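Local coordinates for ABC transporter substrate-binding protein (Bradyrhizobium japonicum, PDB 4I1D), which probably serves as the periplasmic solute-binding component of an ABC importer, perhaps for polyamines, and holds D-malate in this crystal, at residues R284-L288 / P289-A293; Q258-L261 / P262-I265; Y303-S307 / S308-E312. All blocks are in the same frame, centred on the assembly; numbering follows the deposited sequence.

Contact 1: R284-L288 / P289-A293; sequences RAAQL and PSEPA
E291 reaches back over the carbonyl of A285, across the short link between helix 282-285 and helix 292-295, and the surroundings show how one side chain can serve two neighbouring helices at once.

Backbone hydrogen bonds set the course of the link. L288 N donates to A285 O at 2.9 Å within the first of two type I turns, A285 to L288. E291 N makes a weak bond of 3.4 Å to L288 O in the second, L288 to E291. L288 therefore ends one turn and starts the other.

Van der Waals contacts follow. With E291 CG anti to its nitrogen (chi1 -170°) and the chain bent at chi2, the methylenes CB and CG sit against the A285 carbonyl oxygen: CB is 3.2 Å from A285 O. As a further contact, OE1 comes to 3.9 Å from A286 CA. L288 CD2 sits 4.0 Å above the guanidinium plane of R284, toward its rim, while P289 packs on S106 and on Y223 and L228 of strand 219-235.

Polar side chains complete the account. R284 NH1 donates to Q287 OE1 at 2.9 Å, tilted 22° from the amide carbonyl plane, and R284 NE bonds P262 O, so two of its nitrogens have separate acceptors, which limits rotation of the group. E291 is the N-cap of helix 292-295: its OE2 accepts a hydrogen bond from N294 N and a weak one from A293 N, while the N294 side-chain amide donates to L288 O and A286 O.

The chemistry implies a division of labour within E291, whose methylenes rest on the turn while its carboxylate meets a helix N terminus, where the positive end of the helix dipole would probably favour its charged form.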
loop_
_atom_site.group_PDB
_atom_site.type_symbol
_atom_site.label_atom_id
_atom_site.label_comp_id
_atom_site.label_asym_id
_atom_site.label_seq_id
_atom_site.Cartn_x
_atom_site.Cartn_y
_atom_site.Cartn_z
ATOM N N ARG A 284 54.170 -18.262 -5.131
ATOM C CA ARG A 284 52.768 -18.097 -5.503
ATOM C C ARG A 284 51.832 -18.663 -4.439
ATOM O O ARG A 284 50.795 -18.070 -4.132
ATOM C CB ARG A 284 52.488 -18.755 -6.861
ATOM C CG ARG A 284 51.016 -18.753 -7.279
ATOM C CD ARG A 284 50.472 -17.334 -7.344
ATOM N NE ARG A 284 49.051 -17.281 -7.679
ATOM C CZ ARG A 284 48.285 -16.203 -7.516
ATOM N NH1 ARG A 284 48.808 -15.091 -7.009
ATOM N NH2 ARG A 284 46.998 -16.235 -7.849
ATOM N N ALA A 285 52.195 -19.817 -3.890
ATOM C CA ALA A 285 51.391 -20.448 -2.847
ATOM C C ALA A 285 51.259 -19.524 -1.641
ATOM O O ALA A 285 50.196 -19.447 -1.011
ATOM C CB ALA A 285 52.010 -21.774 -2.433
ATOM N N ALA A 286 52.348 -18.818 -1.340
ATOM C CA ALA A 286 52.412 -17.927 -0.183
ATOM C C ALA A 286 51.353 -16.826 -0.217
ATOM O O ALA A 286 51.166 -16.109 0.772
ATOM C CB ALA A 286 53.812 -17.314 -0.066
ATOM N N GLN A 287 50.670 -16.695 -1.354
ATOM C CA GLN A 287 49.680 -15.640 -1.547
ATOM C C GLN A 287 48.260 -16.174 -1.472
ATOM O O GLN A 287 47.299 -15.410 -1.589
ATOM C CB GLN A 287 49.896 -14.944 -2.894
ATOM C CG GLN A 287 51.228 -14.201 -2.991
ATOM C CD GLN A 287 51.598 -13.821 -4.415
ATOM O OE1 GLN A 287 51.057 -14.365 -5.382
ATOM N NE2 GLN A 287 52.533 -12.884 -4.550
ATOM N N LEU A 288 48.125 -17.481 -1.272
ATOM C CA LEU A 288 46.818 -18.125 -1.381
ATOM C C LEU A 288 46.132 -18.234 -0.030
ATOM O O LEU A 288 46.796 -18.381 0.997
ATOM C CB LEU A 288 46.939 -19.512 -2.029
ATOM C CG LEU A 288 47.597 -19.580 -3.411
ATOM C CD1 LEU A 288 47.731 -21.018 -3.868
ATOM C CD2 LEU A 288 46.827 -18.771 -4.433
ATOM N N PRO A 289 44.792 -18.159 -0.031
ATOM C CA PRO A 289 43.978 -18.196 1.198
ATOM C C PRO A 289 44.148 -19.479 2.014
ATOM O O PRO A 289 44.170 -19.413 3.240
ATOM C CB PRO A 289 42.540 -18.086 0.672
ATOM C CG PRO A 289 42.689 -17.346 -0.672
ATOM C CD PRO A 289 43.980 -17.904 -1.237
ATOM N N SER A 290 44.282 -20.622 1.352
ATOM C CA SER A 290 44.354 -21.901 2.058
ATOM C C SER A 290 45.763 -22.467 2.224
ATOM O O SER A 290 45.933 -23.614 2.651
ATOM C CB SER A 290 43.469 -22.936 1.368
ATOM O OG SER A 290 43.753 -23.000 -0.018
ATOM N N GLU A 291 46.774 -21.680 1.877
ATOM C CA GLU A 291 48.146 -22.091 2.146
ATOM C C GLU A 291 48.279 -22.195 3.664
ATOM O O GLU A 291 47.835 -21.300 4.390
ATOM C CB GLU A 291 49.136 -21.080 1.572
ATOM C CG GLU A 291 50.594 -21.539 1.602
ATOM C CD GLU A 291 51.452 -20.703 2.535
ATOM O OE1 GLU A 291 52.696 -20.813 2.465
ATOM O OE2 GLU A 291 50.883 -19.935 3.341
ATOM N N PRO A 292 48.868 -23.297 4.153
ATOM C CA PRO A 292 48.906 -23.577 5.593
ATOM C C PRO A 292 49.228 -22.366 6.479
ATOM O O PRO A 292 48.513 -22.145 7.461
ATOM C CB PRO A 292 49.984 -24.651 5.700
ATOM C CG PRO A 292 49.811 -25.425 4.417
ATOM C CD PRO A 292 49.472 -24.392 3.368
ATOM N N ALA A 293 50.257 -21.590 6.143
ATOM C CA ALA A 293 50.650 -20.463 6.990
ATOM C C ALA A 293 49.631 -19.317 6.973
ATOM O O ALA A 293 49.466 -18.615 7.973
ATOM C CB ALA A 293 52.049 -19.959 6.632
#

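Contact 2: Q258-L261 / P262-I265; sequences QANL and PLHI
Helix 255-260 runs out through a 3-10 turn, and here the carbonyls of N260 and L261 receive the N-H groups of L263, H264 and I265. L263 N bonds N260 O at 3.1 Å from well above the carbonyl plane, 64° out of it. The same oxygen takes a weak second bond from H264 ND1 at 3.2 Å; the imidazole is brought back toward it because H264 CG lies beside its own nitrogen (chi1 -67°). H264 N donates to L261 O at 2.9 Å, and I265 N adds a weak bond to that oxygen.

The side chains follow the same turn. L263 CD1 meets N260 OD1 at 3.6 Å, while N260 ND2 is turned to V256 O. L261 and I265 lie side by side, with CD1 and CG2 3.9 Å apart. P262 crosses L261 at about a right angle, with L261 CB 3.2 Å from P262 CD, a closeness the peptide link itself largely imposes. Lacking an N-H, P262 offers ring carbons to the helix carbonyls: its CG is 3.4 Å from A259 O. An alanine here would drop CG and CD, and is likely to leave the A259 carbonyl without its ring-carbon neighbour and the backbone freer to turn.

The two stronger backbone bonds join residues three apart, with the weak four-apart bond beside them, as is typical of an alpha-helix finishing in a 3-10 turn.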
loop_
_atom_site.group_PDB
_atom_site.type_symbol
_atom_site.label_atom_id
_atom_site.label_comp_id
_atom_site.label_asym_id
_atom_site.label_seq_id
_atom_site.Cartn_x
_atom_site.Cartn_y
_atom_site.Cartn_z
ATOM N N GLN A 258 43.208 -28.836 -10.329
ATOM C CA GLN A 258 43.044 -28.003 -9.154
ATOM C C GLN A 258 44.266 -27.125 -8.884
ATOM O O GLN A 258 44.127 -25.942 -8.599
ATOM C CB GLN A 258 42.745 -28.889 -7.945
ATOM C CG GLN A 258 41.296 -29.363 -7.880
ATOM C CD GLN A 258 40.419 -28.378 -7.139
ATOM O OE1 GLN A 258 40.772 -27.928 -6.048
ATOM N NE2 GLN A 258 39.274 -28.026 -7.729
ATOM N N ALA A 259 45.461 -27.705 -8.965
ATOM C CA ALA A 259 46.681 -26.941 -8.746
ATOM C C ALA A 259 46.818 -25.833 -9.791
ATOM O O ALA A 259 47.528 -24.853 -9.575
ATOM C CB ALA A 259 47.937 -27.867 -8.744
ATOM N N ASN A 260 46.137 -25.983 -10.923
ATOM C CA ASN A 260 46.226 -24.975 -11.976
ATOM C C ASN A 260 45.348 -23.754 -11.734
ATOM O O ASN A 260 45.579 -22.693 -12.316
ATOM C CB ASN A 260 45.930 -25.572 -13.350
ATOM C CG ASN A 260 47.189 -26.049 -14.056
ATOM O OD1 ASN A 260 47.776 -25.326 -14.865
ATOM N ND2 ASN A 260 47.617 -27.266 -13.745
ATOM N N LEU A 261 44.348 -23.898 -10.872
ATOM C CA LEU A 261 43.408 -22.801 -10.634
ATOM C C LEU A 261 44.083 -21.536 -10.085
ATOM O O LEU A 261 43.903 -20.449 -10.640
ATOM C CB LEU A 261 42.243 -23.235 -9.739
ATOM C CG LEU A 261 41.274 -22.096 -9.430
ATOM C CD1 LEU A 261 40.694 -21.540 -10.713
ATOM C CD2 LEU A 261 40.168 -22.558 -8.497
ATOM N N PRO A 262 44.863 -21.674 -8.997
ATOM C CA PRO A 262 45.597 -20.539 -8.415
ATOM C C PRO A 262 46.703 -20.006 -9.318
ATOM O O PRO A 262 47.382 -19.042 -8.968
ATOM C CB PRO A 262 46.212 -21.134 -7.145
ATOM C CG PRO A 262 46.253 -22.596 -7.386
ATOM C CD PRO A 262 45.028 -22.897 -8.196
ATOM N N LEU A 263 46.909 -20.630 -10.467
ATOM C CA LEU A 263 47.834 -20.053 -11.425
ATOM C C LEU A 263 47.139 -18.888 -12.131
ATOM O O LEU A 263 47.783 -18.049 -12.764
ATOM C CB LEU A 263 48.302 -21.101 -12.433
ATOM C CG LEU A 263 49.187 -22.220 -11.878
ATOM C CD1 LEU A 263 49.843 -22.994 -13.019
ATOM C CD2 LEU A 263 50.244 -21.641 -10.971
ATOM N N HIS A 264 45.818 -18.829 -11.999
ATOM C CA HIS A 264 45.028 -17.898 -12.796
ATOM C C HIS A 264 44.206 -16.938 -11.950
ATOM O O HIS A 264 43.667 -15.947 -12.449
ATOM C CB HIS A 264 44.147 -18.670 -13.782
ATOM C CG HIS A 264 44.937 -19.377 -14.843
ATOM N ND1 HIS A 264 45.099 -20.744 -14.869
ATOM C CD2 HIS A 264 45.646 -18.893 -15.891
ATOM C CE1 HIS A 264 45.863 -21.077 -15.898
ATOM N NE2 HIS A 264 46.207 -19.972 -16.534
ATOM N N ILE A 265 44.127 -17.229 -10.661
ATOM C CA ILE A 265 43.374 -16.391 -9.750
ATOM C C ILE A 265 43.801 -16.684 -8.320
ATOM O O ILE A 265 44.247 -17.788 -8.012
ATOM C CB ILE A 265 41.852 -16.578 -9.939
ATOM C CG1 ILE A 265 41.085 -15.413 -9.306
ATOM C CG2 ILE A 265 41.399 -17.953 -9.421
ATOM C CD1 ILE A 265 39.618 -15.397 -9.656
#

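Contact 3: Y303-S307 / S308-E312; sequences YAWWS and SPAGE. With SO4 (sulfate ion), chain H.
W305 lays one indole face against G311, whose CA stands 4.1 Å from the centroid of the six-membered ring and 15° off its normal, a CH-pi contact. W305 CG anti to the backbone nitrogen (chi1 -175°) directs the indole there, and A310 CB nears NE1, on the five-membered side, at 4.0 Å. W305 presents its CZ3 corner to the W306 face, 3.3 Å above its centre, while W306 CD1 lies in plane at the W305 edge. A glycine suits position 311, since a beta carbon would run into the carbonyl oxygens of W305 and W306.

S308, the N-cap of helix 309-321, grips W305 O twice, with OG at 2.6 Å and N at 3.1 Å; OG keeps close to the carbonyl plane, whereas N comes from above it. S307 OG turns back to Y303 O at 2.6 Å. A sulfate, probably from the crystallisation liquor, lies by the start of helix 303-306, bound also by S302 OG.

Two helices thus meet at a tight corner. A314 of helix 309-321 also packs on W305, W306 NE1 bonds E148, E312 forms a salt bridge with R69 of helix 64-72, and Y303 OH reaches S230 of strand 219-235.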
loop_
_atom_site.group_PDB
_atom_site.type_symbol
_atom_site.label_atom_id
_atom_site.label_comp_id
_atom_site.label_asym_id
_atom_site.label_seq_id
_atom_site.Cartn_x
_atom_site.Cartn_y
_atom_site.Cartn_z
ATOM N N TYR A 303 30.517 -24.016 8.217
ATOM C CA TYR A 303 29.289 -24.192 7.453
ATOM C C TYR A 303 28.246 -25.021 8.195
ATOM O O TYR A 303 27.053 -24.842 7.983
ATOM C CB TYR A 303 29.602 -24.765 6.061
ATOM C CG TYR A 303 30.386 -23.756 5.276
ATOM C CD1 TYR A 303 29.791 -22.563 4.872
ATOM C CD2 TYR A 303 31.734 -23.947 5.003
ATOM C CE1 TYR A 303 30.506 -21.606 4.178
ATOM C CE2 TYR A 303 32.459 -23.000 4.315
ATOM C CZ TYR A 303 31.844 -21.829 3.901
ATOM O OH TYR A 303 32.566 -20.875 3.206
ATOM N N ALA A 304 28.699 -25.908 9.074
ATOM C CA ALA A 304 27.782 -26.633 9.941
ATOM C C ALA A 304 27.031 -25.655 10.848
ATOM O O ALA A 304 25.837 -25.807 11.072
ATOM C CB ALA A 304 28.527 -27.678 10.773
ATOM N N TRP A 305 27.721 -24.647 11.367
ATOM C CA TRP A 305 27.031 -23.664 12.208
ATOM C C TRP A 305 26.069 -22.805 11.384
ATOM O O TRP A 305 24.900 -22.661 11.755
ATOM C CB TRP A 305 27.989 -22.773 13.010
ATOM C CG TRP A 305 27.225 -21.853 13.967
ATOM C CD1 TRP A 305 26.836 -22.138 15.250
ATOM C CD2 TRP A 305 26.737 -20.529 13.688
ATOM N NE1 TRP A 305 26.146 -21.071 15.786
ATOM C CE2 TRP A 305 26.074 -20.073 14.847
ATOM C CE3 TRP A 305 26.802 -19.688 12.573
ATOM C CZ2 TRP A 305 25.477 -18.817 14.921
ATOM C CZ3 TRP A 305 26.211 -18.432 12.652
ATOM C CH2 TRP A 305 25.560 -18.011 13.818
ATOM N N TRP A 306 26.550 -22.259 10.262
ATOM C CA TRP A 306 25.725 -21.377 9.434
ATOM C C TRP A 306 24.475 -22.035 8.849
ATOM O O TRP A 306 23.461 -21.368 8.631
ATOM C CB TRP A 306 26.549 -20.719 8.319
ATOM C CG TRP A 306 27.250 -19.516 8.810
ATOM C CD1 TRP A 306 28.583 -19.382 9.035
ATOM C CD2 TRP A 306 26.647 -18.276 9.188
ATOM N NE1 TRP A 306 28.855 -18.121 9.521
ATOM C CE2 TRP A 306 27.680 -17.424 9.625
ATOM C CE3 TRP A 306 25.331 -17.800 9.198
ATOM C CZ2 TRP A 306 27.442 -16.117 10.055
ATOM C CZ3 TRP A 306 25.096 -16.500 9.635
ATOM C CH2 TRP A 306 26.145 -15.678 10.053
ATOM N N SER A 307 24.554 -23.337 8.596
ATOM C CA SER A 307 23.443 -24.078 8.011
ATOM C C SER A 307 22.550 -24.731 9.074
ATOM O O SER A 307 21.609 -25.461 8.752
ATOM C CB SER A 307 23.986 -25.155 7.067
ATOM O OG SER A 307 24.770 -26.102 7.781
ATOM N N SER A 308 22.853 -24.483 10.341
ATOM C CA SER A 308 22.053 -25.027 11.430
ATOM C C SER A 308 20.942 -24.031 11.783
ATOM O O SER A 308 20.966 -22.889 11.325
ATOM C CB SER A 308 22.936 -25.268 12.656
ATOM O OG SER A 308 23.265 -24.034 13.285
ATOM N N PRO A 309 19.968 -24.461 12.603
ATOM C CA PRO A 309 18.906 -23.565 13.066
ATOM C C PRO A 309 19.428 -22.248 13.649
ATOM O O PRO A 309 18.805 -21.209 13.413
ATOM C CB PRO A 309 18.213 -24.395 14.155
ATOM C CG PRO A 309 18.362 -25.815 13.656
ATOM C CD PRO A 309 19.744 -25.853 13.044
ATOM N N ALA A 310 20.526 -22.288 14.401
ATOM C CA ALA A 310 21.101 -21.068 14.965
ATOM C C ALA A 310 21.642 -20.152 13.861
ATOM O O ALA A 310 21.507 -18.930 13.935
ATOM C CB ALA A 310 22.188 -21.394 15.976
ATOM N N GLY A 311 22.221 -20.745 12.823
ATOM C CA GLY A 311 22.696 -19.978 11.685
ATOM C C GLY A 311 21.547 -19.282 10.973
ATOM O O GLY A 311 21.649 -18.099 10.630
ATOM N N GLU A 312 20.440 -20.002 10.777
ATOM C CA GLU A 312 19.258 -19.419 10.142
ATOM C C GLU A 312 18.716 -18.258 10.977
ATOM O O GLU A 312 18.472 -17.170 10.451
ATOM C CB GLU A 312 18.156 -20.468 9.927
ATOM C CG GLU A 312 18.642 -21.828 9.400
ATOM C CD GLU A 312 18.777 -21.905 7.870
ATOM O OE1 GLU A 312 18.604 -23.020 7.319
ATOM O OE2 GLU A 312 19.067 -20.869 7.226
HETATM S S SO4 H . 32.083 -27.162 9.018
HETATM O O1 SO4 H . 33.045 -26.394 8.227
HETATM O O2 SO4 H . 31.599 -28.282 8.211
HETATM O O3 SO4 H . 32.704 -27.642 10.252
HETATM O O4 SO4 H . 30.959 -26.306 9.386
#

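Overall arrangement
From the N terminus, contact 2 comes first, turning the chain from helix 255-260 toward strand 268-269. Contact 1 follows, joining helix 282-285 to helix 292-295, and contact 3 bends helix 303-306 into helix 309-321. Each closes a local turn, and they stand in series, with none nested or crossed. Contacts 1 and 2 nevertheless touch in space, their centres about 12 Å apart: L288 CD1 packs on P262 CB at 3.6 Å. I265 of contact 2 has its side chain about 9 Å from the bound malate. Contact 3 lies across the chain's centre from contact 2, about 30 Å between centres, so these turns of the C-terminal part are spread over both sides of that centre.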